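Local coordinates for protein Phikz039 (Pseudomonas phage phikz, PDB 3ZBQ) that belongs to the tubulin and FtsZ superfamily as the phage tubulin-like protein PhuZ and holds guanosine-5'-diphosphate in a pocket, at residues Ala83-Ile88 against Val117-Gln122; Gly146-Phe151 against Glu286-Arg291; Glu152-Ser155 against Pro161-Ile164. All coordinates share one frame; numbering follows the deposited sequence.

Contact 1: residues Ala83-Ile88 against Val117-Gln122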
loop_
_atom_site.group_PDB
_atom_site.type_symbol
_atom_site.label_atom_id
_atom_site.label_comp_id
_atom_site.label_asym_id
_atom_site.label_seq_id
_atom_site.Cartn_x
_atom_site.Cartn_y
_atom_site.Cartn_z
ATOM N N ALA A 83 -8.224 -0.449 17.495
ATOM C CA ALA A 83 -9.529 -0.064 18.042
ATOM C C ALA A 83 -10.026 1.290 17.522
ATOM O O ALA A 83 -11.208 1.613 17.654
ATOM C CB ALA A 83 -9.497 -0.077 19.568
ATOM N N HIS A 84 -9.132 2.076 16.925
ATOM C CA HIS A 84 -9.495 3.412 16.443
ATOM C C HIS A 84 -10.006 3.415 15.005
ATOM O O HIS A 84 -10.539 4.417 14.537
ATOM C CB HIS A 84 -8.301 4.349 16.523
ATOM C CG HIS A 84 -7.775 4.540 17.912
ATOM N ND1 HIS A 84 -8.115 5.625 18.691
ATOM C CD2 HIS A 84 -6.910 3.804 18.648
ATOM C CE1 HIS A 84 -7.483 5.545 19.851
ATOM N NE2 HIS A 84 -6.755 4.445 19.853
ATOM N N ILE A 85 -9.816 2.306 14.302
ATOM C CA ILE A 85 -10.142 2.243 12.871
ATOM C C ILE A 85 -11.602 2.586 12.502
ATOM O O ILE A 85 -11.829 3.351 11.562
ATOM C CB ILE A 85 -9.708 0.897 12.231
ATOM C CG1 ILE A 85 -8.186 0.734 12.310
ATOM C CG2 ILE A 85 -10.182 0.816 10.783
ATOM C CD1 ILE A 85 -7.412 1.778 11.505
ATOM N N PRO A 86 -12.594 2.026 13.229
ATOM C CA PRO A 86 -13.973 2.417 12.911
ATOM C C PRO A 86 -14.204 3.928 13.025
ATOM O O PRO A 86 -14.842 4.522 12.156
ATOM C CB PRO A 86 -14.788 1.675 13.968
ATOM C CG PRO A 86 -13.977 0.467 14.278
ATOM C CD PRO A 86 -12.556 0.961 14.251
ATOM N N ALA A 87 -13.679 4.551 14.072
ATOM C CA ALA A 87 -13.881 5.982 14.243
ATOM C C ALA A 87 -13.250 6.750 13.086
ATOM O O ALA A 87 -13.844 7.686 12.541
ATOM C CB ALA A 87 -13.289 6.443 15.566
ATOM N N ILE A 88 -12.040 6.345 12.719
ATOM C CA ILE A 88 -11.296 7.016 11.664
ATOM C C ILE A 88 -12.057 6.879 10.347
ATOM O O ILE A 88 -12.177 7.837 9.578
ATOM C CB ILE A 88 -9.877 6.446 11.558
ATOM C CG1 ILE A 88 -9.077 6.891 12.787
ATOM C CG2 ILE A 88 -9.189 6.916 10.283
ATOM C CD1 ILE A 88 -7.735 6.196 12.956
ATOM N N VAL A 117 -8.024 -0.851 4.847
ATOM C CA VAL A 117 -8.451 -1.642 3.684
ATOM C C VAL A 117 -9.430 -2.722 4.115
ATOM O O VAL A 117 -10.472 -2.935 3.480
ATOM C CB VAL A 117 -7.258 -2.303 2.975
ATOM C CG1 VAL A 117 -7.755 -3.195 1.830
ATOM C CG2 VAL A 117 -6.329 -1.248 2.432
ATOM N N SER A 118 -9.100 -3.398 5.210
ATOM C CA SER A 118 -9.954 -4.462 5.722
ATOM C C SER A 118 -11.332 -3.933 6.104
ATOM O O SER A 118 -12.358 -4.501 5.718
ATOM C CB SER A 118 -9.309 -5.147 6.926
ATOM O OG SER A 118 -10.092 -6.257 7.325
ATOM N N HIS A 119 -11.347 -2.836 6.851
ATOM C CA HIS A 119 -12.601 -2.230 7.284
ATOM C C HIS A 119 -13.416 -1.792 6.077
ATOM O O HIS A 119 -14.608 -2.075 5.991
ATOM C CB HIS A 119 -12.342 -1.025 8.186
ATOM C CG HIS A 119 -13.589 -0.403 8.727
ATOM N ND1 HIS A 119 -14.114 -0.745 9.953
ATOM C CD2 HIS A 119 -14.428 0.519 8.196
ATOM C CE1 HIS A 119 -15.219 -0.048 10.164
ATOM N NE2 HIS A 119 -15.432 0.723 9.114
ATOM N N LEU A 120 -12.771 -1.096 5.146
ATOM C CA LEU A 120 -13.480 -0.590 3.967
ATOM C C LEU A 120 -14.043 -1.729 3.122
ATOM O O LEU A 120 -15.171 -1.653 2.628
ATOM C CB LEU A 120 -12.557 0.281 3.113
ATOM C CG LEU A 120 -12.054 1.607 3.676
ATOM C CD1 LEU A 120 -10.798 2.034 2.928
ATOM C CD2 LEU A 120 -13.102 2.683 3.571
ATOM N N GLN A 121 -13.248 -2.780 2.936
ATOM C CA GLN A 121 -13.676 -3.900 2.105
ATOM C C GLN A 121 -14.818 -4.680 2.744
ATOM O O GLN A 121 -15.716 -5.163 2.046
ATOM C CB GLN A 121 -12.483 -4.792 1.713
ATOM C CG GLN A 121 -11.571 -4.067 0.723
ATOM C CD GLN A 121 -10.630 -4.963 -0.046
ATOM O OE1 GLN A 121 -10.165 -4.581 -1.125
ATOM N NE2 GLN A 121 -10.311 -6.135 0.506
ATOM N N GLN A 122 -14.816 -4.761 4.070
ATOM C CA GLN A 122 -15.945 -5.371 4.772
ATOM C C GLN A 122 -17.237 -4.566 4.610
ATOM O O GLN A 122 -18.327 -5.115 4.754
ATOM C CB GLN A 122 -15.612 -5.583 6.252
ATOM C CG GLN A 122 -14.555 -6.656 6.482
ATOM C CD GLN A 122 -14.101 -6.712 7.924
ATOM O OE1 GLN A 122 -12.916 -6.574 8.218
ATOM N NE2 GLN A 122 -15.047 -6.906 8.834
#
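His119 meets Ile85 and Pro86, and its neighbour Ser118 makes a side-chain bond within the same helix: Ser118 OG donates to Gln122 OE1 over 3.0 Å, in the plane of the amide carbonyl. No hydrogen bond joins the two segments. The backbones come closest at Pro86 and His119, with their CA atoms 7.4 Å apart.

Helices 85-91 and 109-122 come directly before and after strand 97-103 in the chain, in the nucleotide-binding part of a tubulin/FtsZ-like fold. The contact joins them side by side.

His119 supplies the whole of one side. Its ring carbon CG lies anti to the backbone N (chi1 -177°), which carries the imidazole out from helix 109-122 toward helix 85-91. Ile85 CG2 sits 3.8 Å from His119 CB, at the root of the ring. The isoleucine and histidine side chains lie alongside and run opposite ways. The rest of Ile85 leads off the other way, and its side chain also packs on Ser115 and Leu116, one turn earlier on helix 109-122. Farther out on the ring, His119 CE1 lies 3.9 Å from Pro86 CA. The proline ring adds a looser touch, with Pro86 CB 4.2 Å from His119 CE1. Both neighbours approach the imidazole obliquely.

Pro86 is exposed and Ile85 is buried, so the histidine spans the border between core and surface. Carbon meets carbon throughout, so the ring nitrogens of His119 gain no bond from Ala83-Ile88. The pairing of these two helices here therefore depends on shape and van der Waals contact.

Contact 2: residues Gly146-Phe151 against Glu286-Arg291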
loop_
_atom_site.group_PDB
_atom_site.type_symbol
_atom_site.label_atom_id
_atom_site.label_comp_id
_atom_site.label_asym_id
_atom_site.label_seq_id
_atom_site.Cartn_x
_atom_site.Cartn_y
_atom_site.Cartn_z
ATOM N N GLY A 146 5.791 -9.492 7.046
ATOM C CA GLY A 146 4.512 -9.472 7.746
ATOM C C GLY A 146 3.442 -8.716 6.972
ATOM O O GLY A 146 2.275 -9.112 6.937
ATOM N N SER A 147 3.833 -7.614 6.343
ATOM C CA SER A 147 2.887 -6.855 5.538
ATOM C C SER A 147 2.408 -7.664 4.354
ATOM O O SER A 147 1.221 -7.607 3.994
ATOM C CB SER A 147 3.512 -5.544 5.057
ATOM O OG SER A 147 3.658 -4.636 6.131
ATOM N N LEU A 148 3.308 -8.432 3.736
ATOM C CA LEU A 148 2.895 -9.225 2.567
ATOM C C LEU A 148 1.884 -10.277 3.005
ATOM O O LEU A 148 0.855 -10.497 2.345
ATOM C CB LEU A 148 4.108 -9.891 1.899
ATOM C CG LEU A 148 3.761 -10.807 0.714
ATOM C CD1 LEU A 148 3.104 -10.005 -0.411
ATOM C CD2 LEU A 148 4.998 -11.528 0.192
ATOM N N LYS A 149 2.184 -10.914 4.133
ATOM C CA LYS A 149 1.280 -11.878 4.743
ATOM C C LYS A 149 -0.033 -11.225 5.150
ATOM O O LYS A 149 -1.102 -11.833 5.017
ATOM C CB LYS A 149 1.955 -12.537 5.953
ATOM C CG LYS A 149 3.009 -13.571 5.574
ATOM C CD LYS A 149 3.829 -13.963 6.799
ATOM C CE LYS A 149 4.981 -14.899 6.445
ATOM N NZ LYS A 149 4.505 -16.213 5.953
ATOM N N THR A 150 0.048 -9.984 5.627
ATOM C CA THR A 150 -1.138 -9.216 6.009
ATOM C C THR A 150 -2.098 -9.042 4.819
ATOM O O THR A 150 -3.308 -9.173 4.973
ATOM C CB THR A 150 -0.735 -7.846 6.581
ATOM O OG1 THR A 150 -0.071 -8.040 7.853
ATOM C CG2 THR A 150 -1.945 -6.929 6.756
ATOM N N PHE A 151 -1.558 -8.741 3.641
ATOM C CA PHE A 151 -2.406 -8.577 2.447
ATOM C C PHE A 151 -3.242 -9.825 2.220
ATOM O O PHE A 151 -4.407 -9.757 1.823
ATOM C CB PHE A 151 -1.556 -8.329 1.200
ATOM C CG PHE A 151 -0.651 -7.125 1.296
ATOM C CD1 PHE A 151 -0.952 -6.059 2.142
ATOM C CD2 PHE A 151 0.493 -7.053 0.510
ATOM C CE1 PHE A 151 -0.116 -4.948 2.216
ATOM C CE2 PHE A 151 1.339 -5.942 0.575
ATOM C CZ PHE A 151 1.031 -4.889 1.424
ATOM N N GLU A 286 3.878 -13.640 -6.232
ATOM C CA GLU A 286 4.921 -14.638 -5.962
ATOM C C GLU A 286 6.332 -14.065 -6.071
ATOM O O GLU A 286 7.237 -14.460 -5.315
ATOM C CB GLU A 286 4.761 -15.848 -6.900
ATOM C CG GLU A 286 5.959 -16.800 -6.965
ATOM C CD GLU A 286 6.294 -17.449 -5.630
ATOM O OE1 GLU A 286 5.412 -17.519 -4.744
ATOM O OE2 GLU A 286 7.458 -17.889 -5.468
ATOM N N ASP A 287 6.532 -13.128 -6.996
ATOM C CA ASP A 287 7.850 -12.506 -7.145
ATOM C C ASP A 287 8.258 -11.709 -5.905
ATOM O O ASP A 287 9.437 -11.697 -5.511
ATOM C CB ASP A 287 7.899 -11.611 -8.382
ATOM C CG ASP A 287 7.720 -12.386 -9.664
ATOM O OD1 ASP A 287 7.998 -13.610 -9.671
ATOM O OD2 ASP A 287 7.291 -11.765 -10.659
ATOM N N ILE A 288 7.286 -11.036 -5.296
ATOM C CA ILE A 288 7.515 -10.323 -4.039
ATOM C C ILE A 288 7.857 -11.309 -2.926
ATOM O O ILE A 288 8.815 -11.108 -2.173
ATOM C CB ILE A 288 6.282 -9.501 -3.606
ATOM C CG1 ILE A 288 5.791 -8.604 -4.750
ATOM C CG2 ILE A 288 6.604 -8.660 -2.370
ATOM C CD1 ILE A 288 4.520 -7.806 -4.402
ATOM N N ARG A 289 7.070 -12.375 -2.824
ATOM C CA ARG A 289 7.270 -13.383 -1.785
ATOM C C ARG A 289 8.668 -13.993 -1.891
ATOM O O ARG A 289 9.414 -14.097 -0.898
ATOM C CB ARG A 289 6.202 -14.476 -1.892
ATOM C CG ARG A 289 6.164 -15.433 -0.699
ATOM C CD ARG A 289 5.556 -16.795 -1.077
ATOM N NE ARG A 289 6.390 -17.502 -2.050
ATOM C CZ ARG A 289 7.501 -18.166 -1.737
ATOM N NH1 ARG A 289 7.911 -18.227 -0.478
ATOM N NH2 ARG A 289 8.204 -18.770 -2.682
ATOM N N LYS A 290 9.030 -14.364 -3.113
ATOM C CA LYS A 290 10.339 -14.956 -3.396
ATOM C C LYS A 290 11.483 -13.992 -3.055
ATOM O O LYS A 290 12.502 -14.388 -2.479
ATOM C CB LYS A 290 10.392 -15.387 -4.874
ATOM C CG LYS A 290 11.692 -16.067 -5.294
ATOM C CD LYS A 290 11.958 -17.326 -4.471
ATOM C CE LYS A 290 13.249 -18.006 -4.917
ATOM N NZ LYS A 290 13.626 -19.110 -4.001
ATOM N N ARG A 291 11.305 -12.720 -3.397
ATOM C CA ARG A 291 12.320 -11.703 -3.137
ATOM C C ARG A 291 12.563 -11.511 -1.642
ATOM O O ARG A 291 13.711 -11.385 -1.193
ATOM C CB ARG A 291 11.899 -10.375 -3.773
ATOM C CG ARG A 291 12.766 -9.172 -3.408
ATOM C CD ARG A 291 14.195 -9.306 -3.899
ATOM N NE ARG A 291 14.955 -8.072 -3.689
ATOM C CZ ARG A 291 16.280 -7.982 -3.778
ATOM N NH1 ARG A 291 17.004 -9.052 -4.080
ATOM N NH2 ARG A 291 16.883 -6.824 -3.571
#
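Leu148 and Arg289 mark the closest approach of two helices, 138-158 and 284-304, with their CA atoms 7.4 Å apart. Both segments are helical throughout. At Gly146 O the backbone turn is reinforced: Thr150 N and Thr150 OG1 both donate to it, from opposite faces of the carbonyl plane. The OG1 bond is 2.7 Å long but comes from well above that plane.

Leu148 carries the contact. Its CG is anti to the backbone N (chi1 177°), and the branch ending in CD2 is driven at the backbone of the other helix. Leu148 CD2 rests 3.5 Å from Arg289 CA, a close approach for two carbons. It also touches Arg289 CB, at 3.8 Å. Ile288 CG2 flanks the same methyl, 4.2 Å from Leu148 CD2. The leucine thus meets the base of the arginine, and the polar end of that arginine leads elsewhere.

A bend at chi3 (65°) turns the guanidinium back along its own helix. There it grips Glu286 side-on with two nitrogens. Arg289 NE reaches Glu286 OE1 at 2.9 Å, and the bond is nearly straight at 174°. Arg289 NH2 reaches Glu286 OE2 at 3.0 Å through the syn lone pair. Arg289 NH1 forms a further salt bridge with Glu293. Carboxylates before and after it on the helix therefore fix the guanidinium, and its aliphatic part lies against Leu148.

Helix 284-304, which follows strand 275-281, packs here beside helix 138-158 against the central sheet. On the side facing the sheet, Ile288 rests on Ile164 and Tyr166 of strand 163-168, and Phe151 of helix 138-158 also packs on Ile164. On another side of helix 138-158, Ser147 and Thr150 touch Ser110 and Pro114 of helix 109-122.

Contact 3: residues Glu152-Ser155 against Pro161-Ile164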
loop_
_atom_site.group_PDB
_atom_site.type_symbol
_atom_site.label_atom_id
_atom_site.label_comp_id
_atom_site.label_asym_id
_atom_site.label_seq_id
_atom_site.Cartn_x
_atom_site.Cartn_y
_atom_site.Cartn_z
ATOM N N GLU A 152 -2.630 -10.976 2.455
ATOM C CA GLU A 152 -3.306 -12.253 2.267
ATOM C C GLU A 152 -4.362 -12.445 3.346
ATOM O O GLU A 152 -5.471 -12.908 3.065
ATOM C CB GLU A 152 -2.285 -13.390 2.301
ATOM C CG GLU A 152 -2.704 -14.658 1.563
ATOM C CD GLU A 152 -2.441 -14.596 0.058
ATOM O OE1 GLU A 152 -2.713 -13.549 -0.569
ATOM O OE2 GLU A 152 -1.970 -15.610 -0.510
ATOM N N GLY A 153 -4.012 -12.075 4.577
ATOM C CA GLY A 153 -4.932 -12.156 5.702
ATOM C C GLY A 153 -6.123 -11.224 5.540
ATOM O O GLY A 153 -7.267 -11.598 5.827
ATOM N N VAL A 154 -5.865 -10.000 5.083
ATOM C CA VAL A 154 -6.944 -9.040 4.860
ATOM C C VAL A 154 -7.851 -9.501 3.708
ATOM O O VAL A 154 -9.075 -9.366 3.783
ATOM C CB VAL A 154 -6.401 -7.606 4.618
ATOM C CG1 VAL A 154 -7.508 -6.681 4.113
ATOM C CG2 VAL A 154 -5.773 -7.048 5.907
ATOM N N SER A 155 -7.251 -10.060 2.656
ATOM C CA SER A 155 -8.036 -10.623 1.553
ATOM C C SER A 155 -8.997 -11.674 2.094
ATOM O O SER A 155 -10.189 -11.701 1.745
ATOM C CB SER A 155 -7.123 -11.276 0.508
ATOM O OG SER A 155 -6.230 -10.344 -0.078
ATOM N N PRO A 161 -10.493 -9.754 -2.659
ATOM C CA PRO A 161 -9.053 -9.726 -2.958
ATOM C C PRO A 161 -8.463 -8.348 -2.677
ATOM O O PRO A 161 -9.005 -7.323 -3.104
ATOM C CB PRO A 161 -8.997 -10.031 -4.463
ATOM C CG PRO A 161 -10.273 -10.783 -4.733
ATOM C CD PRO A 161 -11.291 -10.129 -3.841
ATOM N N MET A 162 -7.367 -8.315 -1.932
ATOM C CA MET A 162 -6.722 -7.053 -1.653
ATOM C C MET A 162 -5.800 -6.708 -2.813
ATOM O O MET A 162 -4.906 -7.480 -3.157
ATOM C CB MET A 162 -5.931 -7.131 -0.340
ATOM C CG MET A 162 -5.338 -5.825 0.028
ATOM S SD MET A 162 -4.715 -5.820 1.702
ATOM C CE MET A 162 -4.014 -4.180 1.676
ATOM N N ILE A 163 -6.038 -5.553 -3.426
ATOM C CA ILE A 163 -5.289 -5.136 -4.602
ATOM C C ILE A 163 -4.121 -4.261 -4.167
ATOM O O ILE A 163 -4.316 -3.215 -3.541
ATOM C CB ILE A 163 -6.181 -4.317 -5.566
ATOM C CG1 ILE A 163 -7.378 -5.141 -6.031
ATOM C CG2 ILE A 163 -5.367 -3.788 -6.748
ATOM C CD1 ILE A 163 -8.477 -4.297 -6.642
ATOM N N ILE A 164 -2.905 -4.681 -4.507
ATOM C CA ILE A 164 -1.734 -3.887 -4.174
ATOM C C ILE A 164 -0.959 -3.473 -5.429
ATOM O O ILE A 164 -0.725 -4.278 -6.346
ATOM C CB ILE A 164 -0.806 -4.611 -3.158
ATOM C CG1 ILE A 164 -0.127 -5.818 -3.805
ATOM C CG2 ILE A 164 -1.591 -5.050 -1.928
ATOM C CD1 ILE A 164 1.029 -6.392 -2.967
#
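Met162 and Ser155 close the second half of a beta-alpha-beta unit, in which helix 138-158 links the parallel strands 127-133 and 163-168. These two residues and Val154 hold the last turns of the helix against the start of the returning strand. All are buried.

Ser155 provides the polar link. Its OG stands beside its own backbone N, anti to the carbonyl carbon (chi1 -61°), and accepts a hydrogen bond from Met162 N, 3.0 Å away with an N-H...O angle of 154°. The same OG bonds Phe151 O, one turn back on the helix. One hydroxyl thus ties a helix carbonyl to the amide just ahead of strand 163-168, and a buried N-H is satisfied.

Met162 provides the apolar link. Its extended chain runs alongside the helix, obliquely across Val154. Met162 SD lies 3.8 Å from Val154 CG1 and equally far from Val154 CB. The methionine side chain also packs on Phe151 and on Ser129 of strand 127-133, while its backbone bonds Val222 on the neighbouring strand. Where the polar and apolar links join, Ser155 OG is only 3.2 Å from Met162 CB.

In the fold
Contact 3 lies between the other two. It shares helix 138-158 with contact 2, and their centres are 11 Å apart. Phe151 CD1 of contact 2 meets Met162 CE of contact 3 at 3.6 Å. Toward contact 1, Val117 CG2 reaches the same methyl, Met162 CE, at 3.8 Å. Ser118 CA also lies 3.7 Å from Val154 CG1. Contacts 1 and 2 do not touch; their nearest atoms are about 7 Å apart. The bound GDP stands off from all three. The side chain of Ile85 is about 13 Å from the GDP. The side chains of Ile288 and Met162 are each about 14 Å from it. The contacts thus join helices to one another and to the sheet at a distance from the nucleotide.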